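Local coordinates for penicillin-binding protein activator LpoA (Escherichia coli, PDB 6DR3) that stimulates the transpeptidase activity of penicillin-binding protein 1A as an outer-membrane lipoprotein regulating peptidoglycan synthesis, and is represented by its helical, TPR-like amino-terminal domain, at residues 163-166 and 172-175; 124-129 and 149-154. All coordinates share one frame; numbering follows the deposited sequence.

Contact 1: 163-166 and 172-175; sequences LVIN and LQGW
The connection between helices 157-161 and 170-185 folds back on the helix it leads into, laying Ile165 against Leu172 and Gln173 on the first turn of helix 170-185, in the all-helical, TPR-like amino-terminal domain of LpoA. The two backbones stay well apart, the closest pair of CA atoms, those of Ile165 and Gln173, lying 7.4 Å from each other, and the contact is made by carbon alone. Ile165 meets the helix with both of its branches. Its CG1 stands between the backbone N and the carbonyl carbon (chi1 63°), and CG2 is anti to the carbonyl carbon; with this torsion the two methyl ends reach successive residues of the helix. CG2 presses on CD2 of Leu172 at 3.3 Å, closer than usual for two carbons, and also approaches Leu172 CG at 3.9 Å, the two side chains meeting at a slant. The longer branch runs on extended and sets Ile165 CD1 3.7 Å from Gln173 CB, near the root of a side chain that it crosses at about a right angle. Ile165 CD1 also lies 3.8 Å from Gln173 CA, close to the start of that side chain. Ile165, itself partly exposed, spans a buried and an exposed residue of the helix, Leu172 and Gln173. Beyond the two segments, Ile165 extends along helix 170-185 to Leu176, Leu172 is backed by Ile130 of helix 123-132, and Leu163 touches both Ile123 of that helix and Leu176.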
loop_
_atom_site.group_PDB
_atom_site.type_symbol
_atom_site.label_atom_id
_atom_site.label_comp_id
_atom_site.label_asym_id
_atom_site.label_seq_id
_atom_site.Cartn_x
_atom_site.Cartn_y
_atom_site.Cartn_z
ATOM N N LEU A 163 17.903 -0.560 -14.491
ATOM C CA LEU A 163 16.658 0.154 -14.251
ATOM C C LEU A 163 16.614 1.441 -15.066
ATOM O O LEU A 163 17.601 2.175 -15.156
ATOM C CB LEU A 163 16.504 0.471 -12.763
ATOM C CG LEU A 163 16.288 -0.721 -11.829
ATOM C CD1 LEU A 163 16.298 -0.262 -10.378
ATOM C CD2 LEU A 163 14.984 -1.436 -12.148
ATOM N N VAL A 164 15.454 1.708 -15.661
ATOM C CA VAL A 164 15.229 2.900 -16.472
ATOM C C VAL A 164 14.061 3.659 -15.862
ATOM O O VAL A 164 12.939 3.138 -15.804
ATOM C CB VAL A 164 14.944 2.547 -17.942
ATOM C CG1 VAL A 164 14.999 3.799 -18.810
ATOM C CG2 VAL A 164 15.929 1.497 -18.447
ATOM N N ILE A 165 14.320 4.881 -15.406
ATOM C CA ILE A 165 13.307 5.698 -14.753
ATOM C C ILE A 165 12.987 6.894 -15.639
ATOM O O ILE A 165 13.754 7.273 -16.529
ATOM C CB ILE A 165 13.753 6.153 -13.347
ATOM C CG1 ILE A 165 14.994 7.051 -13.429
ATOM C CG2 ILE A 165 14.024 4.934 -12.471
ATOM C CD1 ILE A 165 15.391 7.675 -12.103
ATOM N N ASN A 166 11.828 7.492 -15.384
ATOM C CA ASN A 166 11.381 8.663 -16.119
ATOM C C ASN A 166 11.908 9.936 -15.462
ATOM O O ASN A 166 12.275 9.954 -14.284
ATOM C CB ASN A 166 9.856 8.694 -16.195
ATOM C CG ASN A 166 9.286 7.484 -16.913
ATOM O OD1 ASN A 166 9.824 7.040 -17.926
ATOM N ND2 ASN A 166 8.196 6.940 -16.384
ATOM N N LEU A 172 11.901 8.255 -6.842
ATOM C CA LEU A 172 12.567 7.010 -7.211
ATOM C C LEU A 172 14.042 7.249 -7.498
ATOM O O LEU A 172 14.897 6.457 -7.084
ATOM C CB LEU A 172 11.875 6.384 -8.423
ATOM C CG LEU A 172 12.473 5.075 -8.945
ATOM C CD1 LEU A 172 12.506 4.009 -7.859
ATOM C CD2 LEU A 172 11.690 4.585 -10.153
ATOM N N GLN A 173 14.365 8.337 -8.202
ATOM C CA GLN A 173 15.765 8.665 -8.440
ATOM C C GLN A 173 16.516 8.829 -7.126
ATOM O O GLN A 173 17.649 8.358 -6.988
ATOM C CB GLN A 173 15.875 9.940 -9.278
ATOM C CG GLN A 173 17.303 10.274 -9.694
ATOM C CD GLN A 173 17.419 11.608 -10.406
ATOM O OE1 GLN A 173 16.538 12.460 -10.307
ATOM N NE2 GLN A 173 18.517 11.793 -11.132
ATOM N N GLY A 174 15.898 9.495 -6.149
ATOM C CA GLY A 174 16.532 9.635 -4.848
ATOM C C GLY A 174 16.743 8.302 -4.161
ATOM O O GLY A 174 17.782 8.070 -3.540
ATOM N N TRP A 175 15.757 7.404 -4.257
ATOM C CA TRP A 175 15.906 6.078 -3.669
ATOM C C TRP A 175 17.047 5.314 -4.324
ATOM O O TRP A 175 17.842 4.662 -3.638
ATOM C CB TRP A 175 14.603 5.291 -3.798
ATOM C CG TRP A 175 13.595 5.586 -2.729
ATOM C CD1 TRP A 175 12.351 6.125 -2.898
ATOM C CD2 TRP A 175 13.743 5.355 -1.323
ATOM N NE1 TRP A 175 11.716 6.240 -1.686
ATOM C CE2 TRP A 175 12.549 5.775 -0.702
ATOM C CE3 TRP A 175 14.767 4.832 -0.529
ATOM C CZ2 TRP A 175 12.352 5.690 0.674
ATOM C CZ3 TRP A 175 14.570 4.749 0.838
ATOM C CH2 TRP A 175 13.373 5.174 1.424
#

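Contact 2: 124-129 and 149-154; sequences DLLRAL and WQALSS
The indole of Trp149, on the same helix as the Ala151 and Leu152 that meet Leu126, leaves its backbone in the direction away from helix 124-129; Ser153 CB sits 3.9 Å above the plane on one face, offset toward the rim, and the ring forms a T-shaped pair with Trp182 of helix 170-185. Toward helix 124-129 the surface is aliphatic. Leu126 CD2 touches both Ala151 CB (3.9 Å) and Leu152 CD2 (4.0 Å), while Leu126 CD1 meets Leu152 CD2 alone (3.9 Å); CG anti to the carbonyl carbon (chi1 -65°) directs the fork of Leu126 at the pair. Leu125 adds a looser touch, its CD2 at 4.3 Å from Ala151 CB. Helices 123-132 and 138-153 form an antiparallel helical hairpin, as in TPR-like folds; the axes of 124-129 and 149-153 run at 157° and come within 10.3 Å. Within 149-154, Ser153 OG returns to Trp149 O at 3.0 Å and Ser154 OG to Gln150 O at 2.8 Å. Each carbonyl also receives the backbone N-H of the same serine; at Gln150 O, the hydroxyl and the amide arrive from opposite faces of the carbonyl plane. Leu125 and Leu129 pack in turn on Ile114 of helix 103-117, whereas Leu152 reaches Leu176 on helix 170-185.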
loop_
_atom_site.group_PDB
_atom_site.type_symbol
_atom_site.label_atom_id
_atom_site.label_comp_id
_atom_site.label_asym_id
_atom_site.label_seq_id
_atom_site.Cartn_x
_atom_site.Cartn_y
_atom_site.Cartn_z
ATOM N N ASP A 124 8.417 -2.064 -10.850
ATOM C CA ASP A 124 6.980 -1.959 -10.621
ATOM C C ASP A 124 6.668 -1.883 -9.132
ATOM O O ASP A 124 5.833 -1.076 -8.705
ATOM C CB ASP A 124 6.263 -3.148 -11.257
ATOM C CG ASP A 124 6.622 -3.332 -12.720
ATOM O OD1 ASP A 124 7.755 -3.777 -13.006
ATOM O OD2 ASP A 124 5.772 -3.032 -13.583
ATOM N N LEU A 125 7.330 -2.714 -8.324
ATOM C CA LEU A 125 7.080 -2.696 -6.886
ATOM C C LEU A 125 7.532 -1.382 -6.266
ATOM O O LEU A 125 6.832 -0.816 -5.419
ATOM C CB LEU A 125 7.785 -3.873 -6.211
ATOM C CG LEU A 125 7.681 -3.923 -4.684
ATOM C CD1 LEU A 125 6.226 -3.993 -4.232
ATOM C CD2 LEU A 125 8.469 -5.099 -4.136
ATOM N N LEU A 126 8.704 -0.888 -6.670
ATOM C CA LEU A 126 9.185 0.391 -6.156
ATOM C C LEU A 126 8.194 1.505 -6.465
ATOM O O LEU A 126 7.854 2.309 -5.591
ATOM C CB LEU A 126 10.560 0.706 -6.749
ATOM C CG LEU A 126 11.687 -0.254 -6.356
ATOM C CD1 LEU A 126 12.953 0.048 -7.139
ATOM C CD2 LEU A 126 11.964 -0.195 -4.861
ATOM N N ARG A 127 7.707 1.558 -7.707
ATOM C CA ARG A 127 6.748 2.592 -8.083
ATOM C C ARG A 127 5.473 2.490 -7.255
ATOM O O ARG A 127 4.886 3.512 -6.878
ATOM C CB ARG A 127 6.423 2.490 -9.573
ATOM C CG ARG A 127 7.540 2.954 -10.498
ATOM C CD ARG A 127 7.051 3.032 -11.937
ATOM N NE ARG A 127 8.009 3.697 -12.823
ATOM C CZ ARG A 127 8.674 3.114 -13.821
ATOM N NH1 ARG A 127 8.504 1.827 -14.107
ATOM N NH2 ARG A 127 9.517 3.832 -14.552
ATOM N N ALA A 128 5.026 1.268 -6.961
ATOM C CA ALA A 128 3.805 1.097 -6.180
ATOM C C ALA A 128 4.008 1.566 -4.744
ATOM O O ALA A 128 3.155 2.263 -4.181
ATOM C CB ALA A 128 3.361 -0.366 -6.214
ATOM N N LEU A 129 5.133 1.189 -4.134
ATOM C CA LEU A 129 5.442 1.672 -2.793
ATOM C C LEU A 129 5.563 3.190 -2.773
ATOM O O LEU A 129 5.078 3.848 -1.845
ATOM C CB LEU A 129 6.736 1.030 -2.294
ATOM C CG LEU A 129 6.648 -0.453 -1.937
ATOM C CD1 LEU A 129 8.037 -1.064 -1.879
ATOM C CD2 LEU A 129 5.929 -0.635 -0.611
ATOM N N TRP A 149 13.144 -0.078 1.145
ATOM C CA TRP A 149 14.576 -0.300 1.302
ATOM C C TRP A 149 14.943 -1.763 1.085
ATOM O O TRP A 149 15.958 -2.059 0.445
ATOM C CB TRP A 149 15.054 0.155 2.679
ATOM C CG TRP A 149 16.524 -0.040 2.805
ATOM C CD1 TRP A 149 17.177 -0.892 3.648
ATOM C CD2 TRP A 149 17.534 0.601 2.020
ATOM N NE1 TRP A 149 18.534 -0.807 3.447
ATOM C CE2 TRP A 149 18.778 0.104 2.453
ATOM C CE3 TRP A 149 17.507 1.558 0.999
ATOM C CZ2 TRP A 149 19.982 0.531 1.900
ATOM C CZ3 TRP A 149 18.704 1.980 0.454
ATOM C CH2 TRP A 149 19.925 1.468 0.905
ATOM N N GLN A 150 14.144 -2.695 1.610
ATOM C CA GLN A 150 14.458 -4.104 1.398
ATOM C C GLN A 150 14.492 -4.434 -0.087
ATOM O O GLN A 150 15.371 -5.172 -0.546
ATOM C CB GLN A 150 13.454 -5.006 2.118
ATOM C CG GLN A 150 13.672 -6.491 1.800
ATOM C CD GLN A 150 12.870 -7.430 2.680
ATOM O OE1 GLN A 150 12.086 -8.242 2.187
ATOM N NE2 GLN A 150 13.079 -7.340 3.987
ATOM N N ALA A 151 13.541 -3.896 -0.857
ATOM C CA ALA A 151 13.536 -4.138 -2.295
ATOM C C ALA A 151 14.798 -3.587 -2.946
ATOM O O ALA A 151 15.383 -4.227 -3.828
ATOM C CB ALA A 151 12.289 -3.518 -2.927
ATOM N N LEU A 152 15.235 -2.403 -2.519
ATOM C CA LEU A 152 16.447 -1.810 -3.077
ATOM C C LEU A 152 17.682 -2.622 -2.704
ATOM O O LEU A 152 18.506 -2.949 -3.567
ATOM C CB LEU A 152 16.583 -0.367 -2.595
ATOM C CG LEU A 152 15.509 0.580 -3.132
ATOM C CD1 LEU A 152 15.432 1.842 -2.286
ATOM C CD2 LEU A 152 15.790 0.926 -4.589
ATOM N N SER A 153 17.827 -2.965 -1.422
ATOM C CA SER A 153 19.020 -3.664 -0.961
ATOM C C SER A 153 19.039 -5.133 -1.362
ATOM O O SER A 153 20.085 -5.778 -1.234
ATOM C CB SER A 153 19.143 -3.545 0.560
ATOM O OG SER A 153 17.996 -4.062 1.211
ATOM N N SER A 154 17.916 -5.676 -1.831
ATOM C CA SER A 154 17.882 -7.040 -2.341
ATOM C C SER A 154 18.389 -7.146 -3.771
ATOM O O SER A 154 18.611 -8.262 -4.249
ATOM C CB SER A 154 16.458 -7.595 -2.267
ATOM O OG SER A 154 16.092 -7.883 -0.927
#

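Overall arrangement
The two contacts follow one another along the chain, contact 2 closing before contact 1 opens, and their centres are about 11 Å apart. Contact 2 lies nearer the middle of the domain, its centre about 12 Å from the chain's centre against about 19 Å for contact 1, which sits farther out on the same side. Helix 170-185 joins them: Trp175 CE3 packs on Leu152 CD1 at 3.5 Å, and Leu172 CD1 reaches Leu126 CB at 4.0 Å, so both members of the hairpin meet it. Glu169 OE2 pairs with Arg127 NE in a salt bridge, and its OE1 takes a hydrogen bond from Asn166 N, tying contact 2 to the loop of contact 1.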